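PDB 2FJK: fructose-bisphosphate aldolase from Thermus caldophilus, which belongs to the class II aldolase family of TIM-barrel proteins and here holds 1,3-dihydroxyacetonephosphate in its ligand pocket. Local coordinates for residues A[21-26]-A[249-254]; A[38-43]-A[291-296]; A[167-172]-A[202-207]. One frame throughout, in Å; residues are numbered along the deposited sequence.

Contact 1 (A[21-26]-A[249-254]); sequences AFNTNN and KINTDT. With 13P (1,3-dihydroxyacetonephosphate), chain E.
The amide of Asn23 and the carboxylate of Asp253 meet with their planes 34° apart, the two side chains crossing at about a right angle. No hydrogen bond joins them. Asn23 ND2 instead presses on Asp253 CB at 3.0 Å, a tight approach, while Asp253 OD2 turns to a salt bridge with Arg257. A chi1 of -177° swings the carboxylate of Asp253 across the Asn23 side chain, with CB and CG of the aspartate nearest ND2; a water donates to both Asp253 OD1 and Asn23 O. The Phe22 ring meets Thr252 obliquely, CD2 lying 4.0 Å from CB of the threonine, the two side chains side by side.

These side chains extend from neighbouring parallel strands of the TIM barrel, 19-23 and 247-252, and from the turn after the second. Ala21 N donates to Ile250 O at 2.8 Å and Thr252 N to Ala21 O at 2.9 Å, whereas the bond from Asn23 N to Thr252 O is weak at 3.4 Å. Past the second strand the chain turns onto the phosphate of 1,3-dihydroxyacetonephosphate. Its O3P is gripped by two backbone amides, Asp253 N and Thr254 N, each 2.7 Å away, and Thr254 OG1 donates to O1P at 2.6 Å.

Contact 2 (A[38-43]-A[291-296]); sequences EEMKSP and VVKSRM
Glu39, the first residue to leave helical geometry after helix 27-38, reaches across to Lys293 of helix 277-299. Beyond CG its chain is extended, and this carries the carboxylate out to the lysine, where Glu39 OE1 and Lys293 NZ form a salt bridge of 3.5 Å. That length makes it a loose ion pair, and neither charge depends on the other alone: Glu39 OE2 has a second salt bridge to Lys289, and Lys293 NZ has a long, weak ion pair with Glu290. The result is a small charge network among partly exposed side chains.

Next comes Met40, a selenomethionine here, whose chain bends at both chi2 and chi3 and crosses the lysine at about a right angle. Its SE lies over the aliphatic part of Lys293, 3.8 Å from CE and 4.0 Å from CG. A bend in the lysine at chi3 (59°) turns the end of the chain, so that one side chain offers methylenes to the selenium and its ammonium group to Glu39.

Lys41, with positive phi, fits the C-prime position of a Schellman motif at the end of helix 27-38, with Ser42 N bonded to Ala37 O. The turn belongs to a beta-alpha-beta crossover of the TIM barrel, in which strand 19-23, this helix and strand 44-47 follow one another. The C-terminal tail runs alongside, with backbone bonds of Met40 with Gly303 and of Lys41 with Ala305.

At Ser42 the contact becomes buried and apolar. CB of the serine sits 4.0 Å from SE of Met296, also a selenomethionine, and Met40 CB approaches the same selenium at 4.4 Å. With OG anti to the backbone N (chi1 173°), the serine hydroxyl is hydrogen-bonded to Ser301 OG.

Contact 3 (A[167-172]-A[202-207]); sequences ADYLAV and PAPLVL
Three groups converge on Val206 O: the amide of Val172, a water, and the CA-H of Ala171. Val172 N donates to Val206 O at 3.0 Å; the water lies equally far from Val206 O and also donates to Val172 O, thereby bridging the two backbones just beyond the amide bond. Ala171 CA makes a CA-H...O contact of 3.3 Å with Val206 O. All this takes place where two short pieces of the TIM barrel come together, the weakly bonded strand about 171-172 and strand 205-207, joined in the chain by a connection that includes helix 191-200. Their association is brief: Ala171 and Val206 make a single bridge, and the touching parts of the two segments run 47° apart.

One step earlier Val206 N donates to Leu170 O at 2.9 Å. The bond is bent, with an N-H...O angle of 141°. Across the segments the side chains around it meet through apolar atoms, though Glu130 also packs on Ala171 and Val206. Ala171 CB rests on Val206 CB, while Leu205 CD2 touches both Val172 CG1, at 4.1 Å, and Leu170 CD2, at 4.2 Å.

Toward the entry to the strands the contact passes to Tyr169 and Pro204. Asp168 CB covers part of one face of the tyrosine ring near its rim. CG of Pro204 meets the ring at an edge, close to its plane and 3.7 Å from CD1. The far end of the tyrosine is fixed by hydrogen bonds of its OH with Thr128 and Thr4, and the Asp168 carboxylate is held by Val129 N and His123. With CG1 of Val206 anti to the backbone N (chi1 -169°), the other methyl, CG2, is brought to 3.7 Å from Tyr169 CB.

How the contacts relate
Contacts 1 and 3 are buried and rely on backbone bonding between barrel strands, whereas contact 2 is only partly buried and has no hydrogen bond between its segments, relying on a salt bridge and selenium packing. Contacts 1 and 3 meet at strand 247-252, which lies between strands 19-23 and 205-207: Lys249 O probably accepts from Leu207 N, and Asn251 N probably donates to Leu207 O. Contact 2 lies on the helical layer outside, yet touches contact 1 directly. Arg295 NE probably bonds Thr252 OG1, and Val292 packs on the Phe22 ring. Contacts 2 and 3 stay about 7 Å apart at their nearest atoms. Contact 1 alone holds ligand-pocket residues in its segments.

Contact 1 (A[21-26]-A[249-254])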
# COMPACT_ATOMS: atom_id res chain seq x y z
N ALA A 21 5.73 -20.52 -13.35
CA ALA A 21 5.88 -19.08 -13.46
C ALA A 21 4.87 -18.77 -14.56
O ALA A 21 4.88 -19.42 -15.60
CB ALA A 21 7.30 -18.70 -13.90
N PHE A 22 3.99 -17.82 -14.31
CA PHE A 22 2.97 -17.48 -15.28
C PHE A 22 2.95 -16.00 -15.61
O PHE A 22 2.92 -15.15 -14.71
CB PHE A 22 1.60 -17.92 -14.77
CG PHE A 22 1.53 -19.37 -14.39
CD1 PHE A 22 1.97 -19.80 -13.14
CD2 PHE A 22 1.04 -20.32 -15.28
CE1 PHE A 22 1.92 -21.14 -12.77
CE2 PHE A 22 0.98 -21.67 -14.93
CZ PHE A 22 1.43 -22.08 -13.67
N ASN A 23 2.96 -15.70 -16.90
CA ASN A 23 2.95 -14.32 -17.36
C ASN A 23 1.59 -13.69 -17.19
O ASN A 23 0.57 -14.33 -17.41
CB ASN A 23 3.38 -14.26 -18.83
CG ASN A 23 4.83 -14.56 -19.01
OD1 ASN A 23 5.69 -13.68 -18.88
ND2 ASN A 23 5.13 -15.82 -19.29
N THR A 24 1.60 -12.42 -16.78
CA THR A 24 0.37 -11.67 -16.55
C THR A 24 0.52 -10.32 -17.19
O THR A 24 1.62 -9.78 -17.23
CB THR A 24 0.11 -11.38 -15.07
OG1 THR A 24 0.38 -12.55 -14.29
CG2 THR A 24 -1.33 -10.94 -14.88
N ASN A 25 -0.59 -9.75 -17.63
CA ASN A 25 -0.59 -8.43 -18.24
C ASN A 25 -1.70 -7.53 -17.70
O ASN A 25 -1.71 -6.33 -17.97
CB ASN A 25 -0.67 -8.58 -19.76
CG ASN A 25 0.68 -8.90 -20.38
OD1 ASN A 25 1.48 -8.01 -20.63
ND2 ASN A 25 0.96 -10.19 -20.59
N ASN A 26 -2.61 -8.09 -16.91
CA ASN A 26 -3.68 -7.27 -16.33
C ASN A 26 -4.29 -7.91 -15.09
O ASN A 26 -3.71 -8.82 -14.48
CB ASN A 26 -4.77 -6.97 -17.38
CG ASN A 26 -5.52 -8.21 -17.83
OD1 ASN A 26 -5.32 -9.30 -17.32
ND2 ASN A 26 -6.41 -8.04 -18.80
N LYS A 249 11.84 -24.34 -12.12
CA LYS A 249 10.94 -23.27 -12.51
C LYS A 249 10.56 -23.39 -13.98
O LYS A 249 11.43 -23.48 -14.86
CB LYS A 249 11.59 -21.91 -12.27
CG LYS A 249 10.89 -20.77 -12.99
CD LYS A 249 11.57 -19.43 -12.72
CE LYS A 249 10.93 -18.33 -13.56
NZ LYS A 249 11.41 -16.99 -13.15
N ILE A 250 9.26 -23.38 -14.25
CA ILE A 250 8.76 -23.52 -15.60
C ILE A 250 7.85 -22.36 -15.99
O ILE A 250 6.84 -22.09 -15.33
CB ILE A 250 8.00 -24.84 -15.75
CG1 ILE A 250 8.83 -25.97 -15.14
CG2 ILE A 250 7.74 -25.13 -17.21
CD1 ILE A 250 8.12 -27.29 -15.09
N ASN A 251 8.21 -21.67 -17.07
CA ASN A 251 7.44 -20.54 -17.55
C ASN A 251 6.36 -20.93 -18.55
O ASN A 251 6.60 -21.73 -19.46
CB ASN A 251 8.38 -19.52 -18.19
CG ASN A 251 8.83 -18.44 -17.21
OD1 ASN A 251 8.31 -17.32 -17.23
ND2 ASN A 251 9.80 -18.78 -16.37
N THR A 252 5.17 -20.36 -18.38
CA THR A 252 4.03 -20.61 -19.26
C THR A 252 3.37 -19.28 -19.62
O THR A 252 2.96 -18.53 -18.73
CB THR A 252 2.96 -21.49 -18.58
OG1 THR A 252 3.57 -22.69 -18.12
CG2 THR A 252 1.84 -21.83 -19.57
N ASP A 253 3.24 -19.01 -20.91
CA ASP A 253 2.65 -17.76 -21.37
C ASP A 253 1.66 -17.99 -22.51
O ASP A 253 0.48 -17.69 -22.38
CB ASP A 253 3.78 -16.80 -21.80
CG ASP A 253 3.27 -15.44 -22.23
OD1 ASP A 253 2.07 -15.17 -22.09
OD2 ASP A 253 4.10 -14.64 -22.71
N THR A 254 2.15 -18.53 -23.63
CA THR A 254 1.32 -18.82 -24.79
C THR A 254 0.02 -19.58 -24.45
O THR A 254 -1.06 -19.21 -24.91
CB THR A 254 2.10 -19.67 -25.83
OG1 THR A 254 3.16 -18.89 -26.40
CG2 THR A 254 1.18 -20.15 -26.94
P 13P E . 5.78 -19.61 -24.04
O1P 13P E . 5.46 -18.69 -25.31
O2P 13P E . 6.20 -21.03 -24.60
O3P 13P E . 4.50 -19.74 -23.16
O1 13P E . 6.97 -18.91 -23.20
C1 13P E . 6.97 -19.04 -21.78
C2 13P E . 8.32 -18.54 -21.34
O2 13P E . 9.33 -19.00 -21.86
C3 13P E . 8.44 -17.47 -20.25
O3 13P E . 9.80 -17.08 -20.09
O HOH W 1 -0.28 -14.82 -20.42

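Contact 2 (A[38-43]-A[291-296])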
# COMPACT_ATOMS: atom_id res chain seq x y z
N GLU A 38 -4.09 -20.48 -4.84
CA GLU A 38 -4.73 -20.68 -3.54
C GLU A 38 -5.35 -22.07 -3.58
O GLU A 38 -5.15 -22.87 -2.67
CB GLU A 38 -5.81 -19.61 -3.28
CG GLU A 38 -5.26 -18.19 -3.18
CD GLU A 38 -4.31 -18.00 -2.01
OE1 GLU A 38 -3.66 -18.99 -1.60
OE2 GLU A 38 -4.19 -16.86 -1.52
N GLU A 39 -6.10 -22.36 -4.63
CA GLU A 39 -6.64 -23.70 -4.80
C GLU A 39 -5.35 -24.47 -5.09
O GLU A 39 -4.35 -23.88 -5.49
CB GLU A 39 -7.58 -23.76 -6.01
CG GLU A 39 -8.87 -23.00 -5.84
CD GLU A 39 -9.80 -23.13 -7.04
OE1 GLU A 39 -9.89 -24.23 -7.62
OE2 GLU A 39 -10.44 -22.12 -7.41
N MSE A 40 -5.34 -25.78 -4.87
CA MSE A 40 -4.11 -26.52 -5.13
C MSE A 40 -3.03 -26.24 -4.09
O MSE A 40 -2.05 -26.97 -4.02
CB MSE A 40 -3.55 -26.20 -6.53
CG MSE A 40 -3.86 -27.23 -7.59
SE MSE A 40 -5.71 -27.27 -8.07
CE MSE A 40 -6.40 -28.29 -6.57
N LYS A 41 -3.22 -25.19 -3.29
CA LYS A 41 -2.25 -24.82 -2.26
C LYS A 41 -0.84 -24.94 -2.83
O LYS A 41 0.00 -25.67 -2.28
CB LYS A 41 -2.36 -25.76 -1.04
CG LYS A 41 -3.76 -25.93 -0.45
CD LYS A 41 -3.69 -26.89 0.75
CE LYS A 41 -5.08 -27.27 1.26
NZ LYS A 41 -5.81 -26.13 1.85
N SER A 42 -0.58 -24.23 -3.92
CA SER A 42 0.72 -24.29 -4.55
C SER A 42 1.51 -22.99 -4.56
O SER A 42 0.93 -21.90 -4.59
CB SER A 42 0.56 -24.77 -6.00
OG SER A 42 1.79 -24.69 -6.71
N PRO A 43 2.84 -23.08 -4.49
CA PRO A 43 3.65 -21.86 -4.51
C PRO A 43 3.51 -21.40 -5.96
O PRO A 43 3.15 -22.20 -6.81
CB PRO A 43 5.05 -22.36 -4.18
CG PRO A 43 5.04 -23.78 -4.73
CD PRO A 43 3.69 -24.28 -4.31
N VAL A 291 -6.27 -23.57 -16.83
CA VAL A 291 -5.01 -23.92 -17.48
C VAL A 291 -3.92 -23.93 -16.44
O VAL A 291 -3.13 -24.88 -16.36
CB VAL A 291 -4.63 -22.91 -18.60
CG1 VAL A 291 -3.17 -23.13 -19.01
CG2 VAL A 291 -5.55 -23.09 -19.79
N VAL A 292 -3.87 -22.88 -15.63
CA VAL A 292 -2.85 -22.78 -14.60
C VAL A 292 -2.90 -23.99 -13.66
O VAL A 292 -1.87 -24.57 -13.33
CB VAL A 292 -3.00 -21.49 -13.78
CG1 VAL A 292 -1.95 -21.48 -12.65
CG2 VAL A 292 -2.82 -20.27 -14.68
N LYS A 293 -4.11 -24.35 -13.24
CA LYS A 293 -4.29 -25.49 -12.34
C LYS A 293 -3.69 -26.76 -12.91
O LYS A 293 -2.84 -27.38 -12.28
CB LYS A 293 -5.78 -25.68 -12.02
CG LYS A 293 -6.32 -24.68 -11.01
CD LYS A 293 -7.83 -24.69 -10.92
CE LYS A 293 -8.39 -26.05 -10.52
NZ LYS A 293 -9.88 -26.08 -10.60
N SER A 294 -4.12 -27.14 -14.11
CA SER A 294 -3.58 -28.36 -14.72
C SER A 294 -2.05 -28.25 -14.84
O SER A 294 -1.32 -29.23 -14.66
CB SER A 294 -4.22 -28.63 -16.08
OG SER A 294 -4.00 -27.58 -17.01
N ARG A 295 -1.59 -27.04 -15.12
CA ARG A 295 -0.16 -26.77 -15.24
C ARG A 295 0.53 -27.14 -13.93
O ARG A 295 1.58 -27.78 -13.91
CB ARG A 295 0.05 -25.28 -15.53
CG ARG A 295 1.27 -24.97 -16.33
CD ARG A 295 1.22 -25.67 -17.67
NE ARG A 295 2.39 -25.32 -18.45
CZ ARG A 295 2.89 -26.07 -19.42
NH1 ARG A 295 2.33 -27.23 -19.75
NH2 ARG A 295 3.97 -25.66 -20.06
N MSE A 296 -0.07 -26.71 -12.82
CA MSE A 296 0.47 -27.00 -11.50
C MSE A 296 0.41 -28.51 -11.22
O MSE A 296 1.26 -29.03 -10.49
CB MSE A 296 -0.29 -26.22 -10.42
CG MSE A 296 -0.16 -24.72 -10.58
SE MSE A 296 -1.30 -23.72 -9.39
CE MSE A 296 -2.92 -23.71 -10.38

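Contact 3 (A[167-172]-A[202-207])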
# COMPACT_ATOMS: atom_id res chain seq x y z
N ALA A 167 24.42 -15.04 -9.83
CA ALA A 167 23.06 -15.48 -10.13
C ALA A 167 22.58 -16.60 -9.21
O ALA A 167 23.36 -17.42 -8.73
CB ALA A 167 22.94 -15.90 -11.59
N ASP A 168 21.27 -16.63 -8.98
CA ASP A 168 20.64 -17.60 -8.10
C ASP A 168 19.94 -18.77 -8.81
O ASP A 168 19.79 -19.83 -8.21
CB ASP A 168 19.61 -16.89 -7.22
CG ASP A 168 20.18 -15.69 -6.51
OD1 ASP A 168 20.98 -15.88 -5.57
OD2 ASP A 168 19.83 -14.55 -6.88
N TYR A 169 19.52 -18.58 -10.05
CA TYR A 169 18.78 -19.65 -10.74
C TYR A 169 19.41 -20.30 -11.97
O TYR A 169 19.92 -21.42 -11.89
CB TYR A 169 17.37 -19.15 -11.10
CG TYR A 169 16.69 -18.42 -9.96
CD1 TYR A 169 16.75 -18.92 -8.67
CD2 TYR A 169 16.01 -17.22 -10.18
CE1 TYR A 169 16.16 -18.26 -7.61
CE2 TYR A 169 15.40 -16.53 -9.12
CZ TYR A 169 15.49 -17.07 -7.84
OH TYR A 169 14.91 -16.43 -6.76
N LEU A 170 19.36 -19.60 -13.10
CA LEU A 170 19.91 -20.08 -14.37
C LEU A 170 18.90 -20.78 -15.28
O LEU A 170 18.48 -21.90 -15.02
CB LEU A 170 21.12 -21.01 -14.19
CG LEU A 170 21.59 -21.62 -15.52
CD1 LEU A 170 22.06 -20.51 -16.44
CD2 LEU A 170 22.71 -22.63 -15.29
N ALA A 171 18.53 -20.09 -16.35
CA ALA A 171 17.60 -20.62 -17.34
C ALA A 171 18.47 -21.35 -18.37
O ALA A 171 19.46 -20.80 -18.85
CB ALA A 171 16.84 -19.48 -17.99
N VAL A 172 18.12 -22.58 -18.70
CA VAL A 172 18.92 -23.34 -19.66
C VAL A 172 18.27 -23.54 -21.02
O VAL A 172 17.05 -23.54 -21.16
CB VAL A 172 19.30 -24.73 -19.09
CG1 VAL A 172 20.01 -24.55 -17.75
CG2 VAL A 172 18.05 -25.59 -18.92
N PRO A 202 24.27 -26.80 -9.12
CA PRO A 202 23.34 -27.13 -8.04
C PRO A 202 22.16 -26.18 -7.91
O PRO A 202 21.06 -26.59 -7.53
CB PRO A 202 24.25 -27.10 -6.81
CG PRO A 202 25.22 -26.02 -7.15
CD PRO A 202 25.56 -26.33 -8.59
N ALA A 203 22.37 -24.91 -8.24
CA ALA A 203 21.32 -23.90 -8.17
C ALA A 203 20.07 -24.36 -8.93
O ALA A 203 20.15 -25.21 -9.81
CB ALA A 203 21.81 -22.60 -8.74
N PRO A 204 18.90 -23.83 -8.57
CA PRO A 204 17.70 -24.26 -9.29
C PRO A 204 17.74 -23.90 -10.78
O PRO A 204 18.22 -22.84 -11.15
CB PRO A 204 16.56 -23.57 -8.53
CG PRO A 204 17.22 -22.46 -7.79
CD PRO A 204 18.55 -23.02 -7.39
N LEU A 205 17.26 -24.81 -11.62
CA LEU A 205 17.25 -24.59 -13.07
C LEU A 205 15.91 -24.07 -13.55
O LEU A 205 14.87 -24.36 -12.95
CB LEU A 205 17.57 -25.89 -13.81
CG LEU A 205 18.93 -26.52 -13.51
CD1 LEU A 205 19.12 -27.80 -14.31
CD2 LEU A 205 20.05 -25.53 -13.80
N VAL A 206 15.94 -23.31 -14.64
CA VAL A 206 14.74 -22.71 -15.20
C VAL A 206 14.49 -23.05 -16.66
O VAL A 206 15.39 -23.00 -17.49
CB VAL A 206 14.81 -21.18 -15.07
CG1 VAL A 206 13.46 -20.56 -15.41
CG2 VAL A 206 15.26 -20.82 -13.67
N LEU A 207 13.23 -23.37 -16.97
CA LEU A 207 12.84 -23.73 -18.32
C LEU A 207 11.81 -22.77 -18.92
O LEU A 207 10.67 -22.75 -18.49
CB LEU A 207 12.27 -25.15 -18.32
CG LEU A 207 12.00 -25.81 -19.67
CD1 LEU A 207 13.31 -25.96 -20.43
CD2 LEU A 207 11.35 -27.17 -19.45
O HOH W 2 14.97 -21.93 -20.22